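Local atomic coordinates of PAN2-PAN3 deadenylation complex catalytic subunit pan2 (Neurospora crassa, PDB entry 4CZW), a protein that probably serves as the catalytic subunit of the PAN deadenylation complex, shortening the poly(A) tails of mRNA to release 5'-AMP. Residues 48-53 and 135-140; 183-188 and 259-264. All blocks are in the same frame, centred on the assembly; numbering follows the deposited sequence.

Interaction 1 (48-53 and 135-140); sequences SYANSL and KNLTMF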
ATOM      1  N   SER A  48       3.544   3.111 -11.458  1.00 49.88           N
ATOM      2  CA  SER A  48       2.374   2.292 -11.157  1.00 51.53           C
ATOM      3  C   SER A  48       2.662   0.808 -11.360  1.00 46.83           C
ATOM      4  O   SER A  48       1.779  -0.034 -11.192  1.00 41.80           O
ATOM      5  CB  SER A  48       1.181   2.714 -12.018  1.00 53.26           C
ATOM      6  OG  SER A  48       1.481   2.596 -13.398  1.00 66.98           O
ATOM      7  N   TYR A  49       3.902   0.490 -11.721  1.00 42.87           N
ATOM      8  CA  TYR A  49       4.340  -0.895 -11.835  1.00 43.13           C
ATOM      9  C   TYR A  49       4.291  -1.570 -10.470  1.00 40.76           C
ATOM     10  O   TYR A  49       4.248  -2.795 -10.366  1.00 41.96           O
ATOM     11  CB  TYR A  49       5.758  -0.973 -12.413  1.00 38.10           C
ATOM     12  CG  TYR A  49       6.840  -0.487 -11.467  1.00 42.38           C
ATOM     13  CD1 TYR A  49       7.229   0.845 -11.449  1.00 39.39           C
ATOM     14  CD2 TYR A  49       7.474  -1.366 -10.596  1.00 43.20           C
ATOM     15  CE1 TYR A  49       8.216   1.292 -10.587  1.00 40.11           C
ATOM     16  CE2 TYR A  49       8.458  -0.929  -9.729  1.00 41.52           C
ATOM     17  CZ  TYR A  49       8.827   0.398  -9.730  1.00 42.41           C
ATOM     18  OH  TYR A  49       9.808   0.832  -8.869  1.00 47.14           O
ATOM     19  N   ALA A  50       4.301  -0.746  -9.426  1.00 42.85           N
ATOM     20  CA  ALA A  50       4.328  -1.213  -8.046  1.00 38.36           C
ATOM     21  C   ALA A  50       3.032  -1.896  -7.623  1.00 37.56           C
ATOM     22  O   ALA A  50       3.003  -2.600  -6.614  1.00 39.42           O
ATOM     23  CB  ALA A  50       4.623  -0.049  -7.116  1.00 34.49           C
ATOM     24  N   ASN A  51       1.969  -1.681  -8.395  1.00 39.36           N
ATOM     25  CA  ASN A  51       0.639  -2.183  -8.056  1.00 42.04           C
ATOM     26  C   ASN A  51       0.606  -3.676  -7.747  1.00 41.33           C
ATOM     27  O   ASN A  51       0.046  -4.090  -6.733  1.00 39.92           O
ATOM     28  CB  ASN A  51      -0.344  -1.880  -9.189  1.00 43.46           C
ATOM     29  CG  ASN A  51      -0.696  -0.408  -9.277  1.00 44.35           C
ATOM     30  OD1 ASN A  51      -0.540   0.338  -8.311  1.00 37.76           O
ATOM     31  ND2 ASN A  51      -1.184   0.014 -10.437  1.00 39.67           N
ATOM     32  N   SER A  52       1.208  -4.476  -8.622  1.00 39.76           N
ATOM     33  CA  SER A  52       1.231  -5.924  -8.447  1.00 38.75           C
ATOM     34  C   SER A  52       1.943  -6.317  -7.159  1.00 43.61           C
ATOM     35  O   SER A  52       1.506  -7.221  -6.448  1.00 38.15           O
ATOM     36  CB  SER A  52       1.906  -6.598  -9.641  1.00 34.39           C
ATOM     37  OG  SER A  52       1.281  -6.223 -10.855  1.00 43.32           O
ATOM     38  N   LEU A  53       3.042  -5.629  -6.865  1.00 32.94           N
ATOM     39  CA  LEU A  53       3.815  -5.896  -5.659  1.00 32.12           C
ATOM     40  C   LEU A  53       3.038  -5.498  -4.410  1.00 42.43           C
ATOM     41  O   LEU A  53       3.044  -6.216  -3.411  1.00 47.19           O
ATOM     42  CB  LEU A  53       5.153  -5.157  -5.704  1.00 40.96           C
ATOM     43  CG  LEU A  53       6.021  -5.278  -4.450  1.00 38.87           C
ATOM     44  CD1 LEU A  53       6.358  -6.732  -4.165  1.00 34.96           C
ATOM     45  CD2 LEU A  53       7.288  -4.453  -4.588  1.00 45.23           C
ATOM     46  N   LYS A 135      11.644  -5.831  -9.237  1.00 44.51           N
ATOM     47  CA  LYS A 135      12.684  -6.583  -8.544  1.00 42.64           C
ATOM     48  C   LYS A 135      13.441  -5.667  -7.599  1.00 43.52           C
ATOM     49  O   LYS A 135      13.628  -5.981  -6.423  1.00 44.59           O
ATOM     50  CB  LYS A 135      13.656  -7.221  -9.536  1.00 51.24           C
ATOM     51  CG  LYS A 135      13.162  -8.511 -10.154  1.00 56.91           C
ATOM     52  CD  LYS A 135      14.128  -9.012 -11.211  1.00 63.30           C
ATOM     53  CE  LYS A 135      13.607 -10.268 -11.880  1.00 55.42           C
ATOM     54  NZ  LYS A 135      14.499 -10.704 -12.985  1.00 61.25           N
ATOM     55  N   ASN A 136      13.874  -4.530  -8.132  1.00 41.77           N
ATOM     56  CA  ASN A 136      14.593  -3.534  -7.354  1.00 47.69           C
ATOM     57  C   ASN A 136      13.731  -2.972  -6.234  1.00 40.48           C
ATOM     58  O   ASN A 136      14.206  -2.776  -5.116  1.00 51.35           O
ATOM     59  CB  ASN A 136      15.082  -2.403  -8.260  1.00 46.81           C
ATOM     60  CG  ASN A 136      16.108  -2.870  -9.273  1.00 49.43           C
ATOM     61  OD1 ASN A 136      16.848  -3.824  -9.030  1.00 42.34           O
ATOM     62  ND2 ASN A 136      16.161  -2.199 -10.418  1.00 46.58           N
ATOM     63  N   LEU A 137      12.461  -2.723  -6.537  1.00 43.77           N
ATOM     64  CA  LEU A 137      11.536  -2.167  -5.557  1.00 45.41           C
ATOM     65  C   LEU A 137      11.298  -3.130  -4.401  1.00 41.59           C
ATOM     66  O   LEU A 137      11.213  -2.714  -3.247  1.00 42.64           O
ATOM     67  CB  LEU A 137      10.203  -1.812  -6.217  1.00 44.29           C
ATOM     68  CG  LEU A 137       9.160  -1.199  -5.282  1.00 45.14           C
ATOM     69  CD1 LEU A 137       9.633   0.147  -4.753  1.00 34.25           C
ATOM     70  CD2 LEU A 137       7.829  -1.066  -5.993  1.00 41.74           C
ATOM     71  N   THR A 138      11.191  -4.416  -4.720  1.00 39.93           N
ATOM     72  CA  THR A 138      10.997  -5.447  -3.708  1.00 39.80           C
ATOM     73  C   THR A 138      12.158  -5.445  -2.718  1.00 47.42           C
ATOM     74  O   THR A 138      11.959  -5.554  -1.509  1.00 43.06           O
ATOM     75  CB  THR A 138      10.868  -6.846  -4.341  1.00 38.85           C
ATOM     76  OG1 THR A 138       9.826  -6.833  -5.326  1.00 40.73           O
ATOM     77  CG2 THR A 138      10.546  -7.888  -3.280  1.00 34.08           C
HETATM   78  N   MSE A 139      13.370  -5.307  -3.244  1.00 50.68           N
HETATM   79  CA  MSE A 139      14.561  -5.222  -2.410  1.00 48.03           C
HETATM   80  C   MSE A 139      14.633  -3.872  -1.703  1.00 48.24           C
HETATM   81  O   MSE A 139      15.016  -3.791  -0.534  1.00 48.73           O
HETATM   82  CB  MSE A 139      15.820  -5.452  -3.249  1.00 48.31           C
HETATM   83  CG  MSE A 139      15.916  -6.850  -3.845  1.00 55.20           C
HETATM   84 SE   MSE A 139      17.543  -7.140  -4.883  1.00 74.89          SE
HETATM   85  CE  MSE A 139      17.177  -5.962  -6.393  1.00 48.78           C
ATOM     86  N   PHE A 140      14.257  -2.815  -2.417  1.00 40.67           N
ATOM     87  CA  PHE A 140      14.288  -1.461  -1.874  1.00 43.46           C
ATOM     88  C   PHE A 140      13.287  -1.290  -0.734  1.00 52.97           C
ATOM     89  O   PHE A 140      13.609  -0.707   0.301  1.00 49.15           O
ATOM     90  CB  PHE A 140      14.005  -0.437  -2.976  1.00 49.37           C
ATOM     91  CG  PHE A 140      14.168   0.992  -2.539  1.00 51.52           C
ATOM     92  CD1 PHE A 140      15.424   1.569  -2.466  1.00 49.06           C
ATOM     93  CD2 PHE A 140      13.063   1.761  -2.212  1.00 50.69           C
ATOM     94  CE1 PHE A 140      15.577   2.883  -2.068  1.00 53.24           C
ATOM     95  CE2 PHE A 140      13.210   3.078  -1.814  1.00 52.84           C
ATOM     96  CZ  PHE A 140      14.469   3.639  -1.742  1.00 53.55           C
TER
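Leu137 packs one methyl, CD2, against Tyr49, Ala50 and Leu53, a case of apolar helix-helix packing in the buried helical part of the USP-like domain, where it joins the start of helix 51-58 to helix 130-149. Its nearest neighbour is the methyl of Ala50, with Leu137 CD2 3.5 Å from Ala50 CB. The same carbon reaches Leu53 CD2 at 3.7 Å, where the two leucines meet at a slant, branch against branch. Tyr49 approaches from another side: its CE2 lies 3.8 Å from Leu137 CD2, and its OH lies 3.8 Å from Leu137 CB, so the outer part of the ring runs past the base of the leucine. No hydrogen bond joins the two segments. With CG of Leu137 turned away from its backbone N (chi1 -179°), the branch extends from helix 130-149 toward 48-53.

Leu53 also touches Thr138, with CD2 3.6 Å from Thr138 OG1. That hydroxyl bonds to the carbonyl of Val134, one turn earlier, and lies against the methyls of Leu53 in van der Waals contact. Tyr49 OH is likewise engaged outside the pair, bonded to Val120 O, which fixes the far end of the ring. Further out, helix 103-109 adds Leu106 against Ala50 and Leu109 against Leu137, while strand 339-347 meets the neighbouring Ser52 of helix 51-58.

Interaction 2 (183-188 and 259-264); sequences DARYQI and IIFNIP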
ATOM      1  N   ASP A 183      19.082 -14.757   8.229  1.00 59.04           N
ATOM      2  CA  ASP A 183      20.217 -14.687   9.144  1.00 70.97           C
ATOM      3  C   ASP A 183      21.347 -15.600   8.681  1.00 66.02           C
ATOM      4  O   ASP A 183      21.238 -16.824   8.754  1.00 58.99           O
ATOM      5  CB  ASP A 183      19.781 -15.059  10.564  1.00 67.53           C
ATOM      6  CG  ASP A 183      20.899 -14.911  11.575  1.00 77.78           C
ATOM      7  OD1 ASP A 183      21.791 -14.063  11.359  1.00 88.73           O
ATOM      8  OD2 ASP A 183      20.886 -15.641  12.589  1.00 82.82           O
ATOM      9  N   ALA A 184      22.430 -14.997   8.202  1.00 61.69           N
ATOM     10  CA  ALA A 184      23.547 -15.764   7.662  1.00 65.32           C
ATOM     11  C   ALA A 184      24.859 -14.986   7.698  1.00 72.49           C
ATOM     12  O   ALA A 184      24.880 -13.786   7.973  1.00 66.90           O
ATOM     13  CB  ALA A 184      23.238 -16.201   6.237  1.00 60.22           C
ATOM     14  N   ARG A 185      25.953 -15.690   7.421  1.00 73.67           N
ATOM     15  CA  ARG A 185      27.274 -15.082   7.326  1.00 70.72           C
ATOM     16  C   ARG A 185      28.184 -15.959   6.474  1.00 70.69           C
ATOM     17  O   ARG A 185      27.944 -17.158   6.330  1.00 70.33           O
ATOM     18  CB  ARG A 185      27.883 -14.874   8.715  1.00 72.60           C
ATOM     19  CG  ARG A 185      28.213 -16.160   9.453  1.00 78.54           C
ATOM     20  CD  ARG A 185      28.917 -15.877  10.770  1.00 90.21           C
ATOM     21  NE  ARG A 185      29.256 -17.104  11.484  1.00 99.17           N
ATOM     22  CZ  ARG A 185      29.895 -17.138  12.650  1.00105.93           C
ATOM     23  NH1 ARG A 185      30.268 -16.009  13.236  1.00112.18           N
ATOM     24  NH2 ARG A 185      30.161 -18.301  13.229  1.00109.74           N
ATOM     25  N   TYR A 186      29.227 -15.360   5.908  1.00 68.14           N
ATOM     26  CA  TYR A 186      30.149 -16.097   5.051  1.00 66.89           C
ATOM     27  C   TYR A 186      31.352 -16.627   5.822  1.00 68.32           C
ATOM     28  O   TYR A 186      32.024 -15.883   6.535  1.00 68.35           O
ATOM     29  CB  TYR A 186      30.628 -15.218   3.895  1.00 68.68           C
ATOM     30  CG  TYR A 186      29.592 -14.998   2.817  1.00 74.03           C
ATOM     31  CD1 TYR A 186      29.378 -15.950   1.829  1.00 71.51           C
ATOM     32  CD2 TYR A 186      28.832 -13.836   2.784  1.00 74.55           C
ATOM     33  CE1 TYR A 186      28.434 -15.754   0.840  1.00 76.75           C
ATOM     34  CE2 TYR A 186      27.885 -13.631   1.798  1.00 77.68           C
ATOM     35  CZ  TYR A 186      27.690 -14.593   0.829  1.00 84.66           C
ATOM     36  OH  TYR A 186      26.747 -14.394  -0.154  1.00 86.35           O
ATOM     37  N   GLN A 187      31.615 -17.922   5.674  1.00 66.15           N
ATOM     38  CA  GLN A 187      32.813 -18.527   6.238  1.00 65.89           C
ATOM     39  C   GLN A 187      33.899 -18.621   5.173  1.00 67.93           C
ATOM     40  O   GLN A 187      33.806 -19.428   4.246  1.00 71.20           O
ATOM     41  CB  GLN A 187      32.511 -19.913   6.809  1.00 61.05           C
ATOM     42  CG  GLN A 187      33.751 -20.682   7.240  1.00 67.90           C
ATOM     43  CD  GLN A 187      33.446 -22.114   7.637  1.00 74.85           C
ATOM     44  OE1 GLN A 187      32.575 -22.368   8.467  1.00 80.99           O
ATOM     45  NE2 GLN A 187      34.162 -23.058   7.038  1.00 74.12           N
ATOM     46  N   ILE A 188      34.923 -17.786   5.306  1.00 56.16           N
ATOM     47  CA  ILE A 188      36.025 -17.766   4.354  1.00 62.35           C
ATOM     48  C   ILE A 188      37.211 -18.566   4.881  1.00 64.75           C
ATOM     49  O   ILE A 188      37.901 -18.138   5.807  1.00 64.88           O
ATOM     50  CB  ILE A 188      36.471 -16.327   4.045  1.00 58.01           C
ATOM     51  CG1 ILE A 188      35.277 -15.493   3.576  1.00 57.94           C
ATOM     52  CG2 ILE A 188      37.576 -16.325   3.001  1.00 52.67           C
ATOM     53  CD1 ILE A 188      35.620 -14.053   3.268  1.00 63.33           C
ATOM     54  N   ILE A 259      27.094 -19.560   5.365  1.00 66.26           N
ATOM     55  CA  ILE A 259      26.525 -20.314   6.475  1.00 66.19           C
ATOM     56  C   ILE A 259      25.188 -19.713   6.892  1.00 61.98           C
ATOM     57  O   ILE A 259      25.130 -18.589   7.386  1.00 65.61           O
ATOM     58  CB  ILE A 259      27.471 -20.339   7.689  1.00 66.02           C
ATOM     59  CG1 ILE A 259      28.884 -20.739   7.256  1.00 62.35           C
ATOM     60  CG2 ILE A 259      26.943 -21.282   8.757  1.00 56.49           C
ATOM     61  CD1 ILE A 259      28.963 -22.104   6.608  1.00 66.28           C
ATOM     62  N   ILE A 260      24.115 -20.474   6.696  1.00 60.37           N
ATOM     63  CA  ILE A 260      22.767 -19.978   6.949  1.00 58.22           C
ATOM     64  C   ILE A 260      22.248 -20.398   8.322  1.00 58.92           C
ATOM     65  O   ILE A 260      22.215 -21.583   8.652  1.00 56.10           O
ATOM     66  CB  ILE A 260      21.791 -20.467   5.861  1.00 60.01           C
ATOM     67  CG1 ILE A 260      22.278 -20.011   4.482  1.00 64.25           C
ATOM     68  CG2 ILE A 260      20.384 -19.958   6.134  1.00 54.00           C
ATOM     69  CD1 ILE A 260      21.417 -20.482   3.336  1.00 72.43           C
ATOM     70  N   PHE A 261      21.841 -19.412   9.117  1.00 58.77           N
ATOM     71  CA  PHE A 261      21.360 -19.658  10.472  1.00 58.50           C
ATOM     72  C   PHE A 261      19.835 -19.692  10.537  1.00 68.16           C
ATOM     73  O   PHE A 261      19.249 -20.649  11.043  1.00 66.55           O
ATOM     74  CB  PHE A 261      21.898 -18.590  11.427  1.00 62.23           C
ATOM     75  CG  PHE A 261      23.397 -18.507  11.459  1.00 58.04           C
ATOM     76  CD1 PHE A 261      24.167 -19.657  11.503  1.00 59.38           C
ATOM     77  CD2 PHE A 261      24.035 -17.279  11.437  1.00 62.79           C
ATOM     78  CE1 PHE A 261      25.547 -19.583  11.531  1.00 59.93           C
ATOM     79  CE2 PHE A 261      25.415 -17.198  11.463  1.00 66.39           C
ATOM     80  CZ  PHE A 261      26.172 -18.352  11.510  1.00 60.37           C
ATOM     81  N   ASN A 262      19.199 -18.642  10.028  1.00 69.91           N
ATOM     82  CA  ASN A 262      17.743 -18.550  10.050  1.00 60.11           C
ATOM     83  C   ASN A 262      17.145 -18.096   8.724  1.00 62.47           C
ATOM     84  O   ASN A 262      17.754 -17.325   7.983  1.00 62.31           O
ATOM     85  CB  ASN A 262      17.284 -17.601  11.159  1.00 55.81           C
ATOM     86  CG  ASN A 262      17.224 -18.275  12.514  1.00 72.29           C
ATOM     87  OD1 ASN A 262      16.249 -18.951  12.838  1.00 89.96           O
ATOM     88  ND2 ASN A 262      18.266 -18.087  13.316  1.00 78.92           N
ATOM     89  N   ILE A 263      15.943 -18.586   8.440  1.00 58.41           N
ATOM     90  CA  ILE A 263      15.177 -18.145   7.284  1.00 57.66           C
ATOM     91  C   ILE A 263      14.046 -17.229   7.749  1.00 55.59           C
ATOM     92  O   ILE A 263      13.460 -17.453   8.808  1.00 57.81           O
ATOM     93  CB  ILE A 263      14.604 -19.338   6.496  1.00 58.19           C
ATOM     94  CG1 ILE A 263      13.858 -20.286   7.437  1.00 61.77           C
ATOM     95  CG2 ILE A 263      15.719 -20.082   5.777  1.00 48.52           C
ATOM     96  CD1 ILE A 263      13.223 -21.464   6.740  1.00 70.60           C
ATOM     97  N   PRO A 264      13.744 -16.185   6.963  1.00 50.55           N
ATOM     98  CA  PRO A 264      12.731 -15.201   7.363  1.00 48.76           C
ATOM     99  C   PRO A 264      11.318 -15.778   7.399  1.00 54.15           C
ATOM    100  O   PRO A 264      11.024 -16.740   6.690  1.00 47.72           O
ATOM    101  CB  PRO A 264      12.848 -14.122   6.282  1.00 48.35           C
ATOM    102  CG  PRO A 264      13.386 -14.840   5.095  1.00 47.72           C
ATOM    103  CD  PRO A 264      14.331 -15.867   5.650  1.00 60.69           C
TER
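Asp183 O is gripped by two successive backbone amides, Phe261 N at 2.7 Å and Asn262 N at 3.0 Å, the latter in the carbonyl plane on a lone pair. Two neighbouring N-H groups on one carbonyl, with helix-like torsions at Phe261 (phi -99°, psi -53°), define a classic beta bulge. It lies between strands 183-190 and 250-262, the central pair of the antiparallel sheet in the zinc-bearing, fingers-like part of the USP-like domain. Beyond it the pairing is regular: Arg185 N gives to Ile259 O at 3.0 Å.

The bulge swings Phe261 beside Arg185, whose CG stands between its backbone N and carbonyl carbon (chi1 67°), setting the extended chain along the ring's rim with NE 3.3 Å from CZ of Phe261. NE meets the ring at its edge, so this is no cation-pi stack; one ring face instead lies over Ile259 O. Asp183 OD2 sits 3.3 Å from Phe261 CB, while OD1 forms a salt bridge with Lys177. Replacing Asp183 by an alanine is likely to leave Lys177 without this charge partner and to open a gap beside Phe261 CB. Main-chain bonds thus set the bulge, and the carboxylate ties the residue facing it to Lys177.

In the fold
Both contacts belong to the USP-like domain, with centres about 26 Å apart and nearest atoms about 11 Å apart, so they do not touch. Both segments of interaction 1 precede both segments of interaction 2 in the sequence. The first is buried among helices 51-58, 103-109 and 130-149; the second joins the two central strands of the four-stranded sheet 196-201, 183-190, 250-262, 238-245, which resembles the fingers of ubiquitin-specific proteases and carries the Cys190, Cys193, Cys245, Cys248 zinc site. By sequence, Ser48 probably occupies the place of the catalytic cysteine of active relatives, consistent with a scaffold predicted to be inactive as a protease.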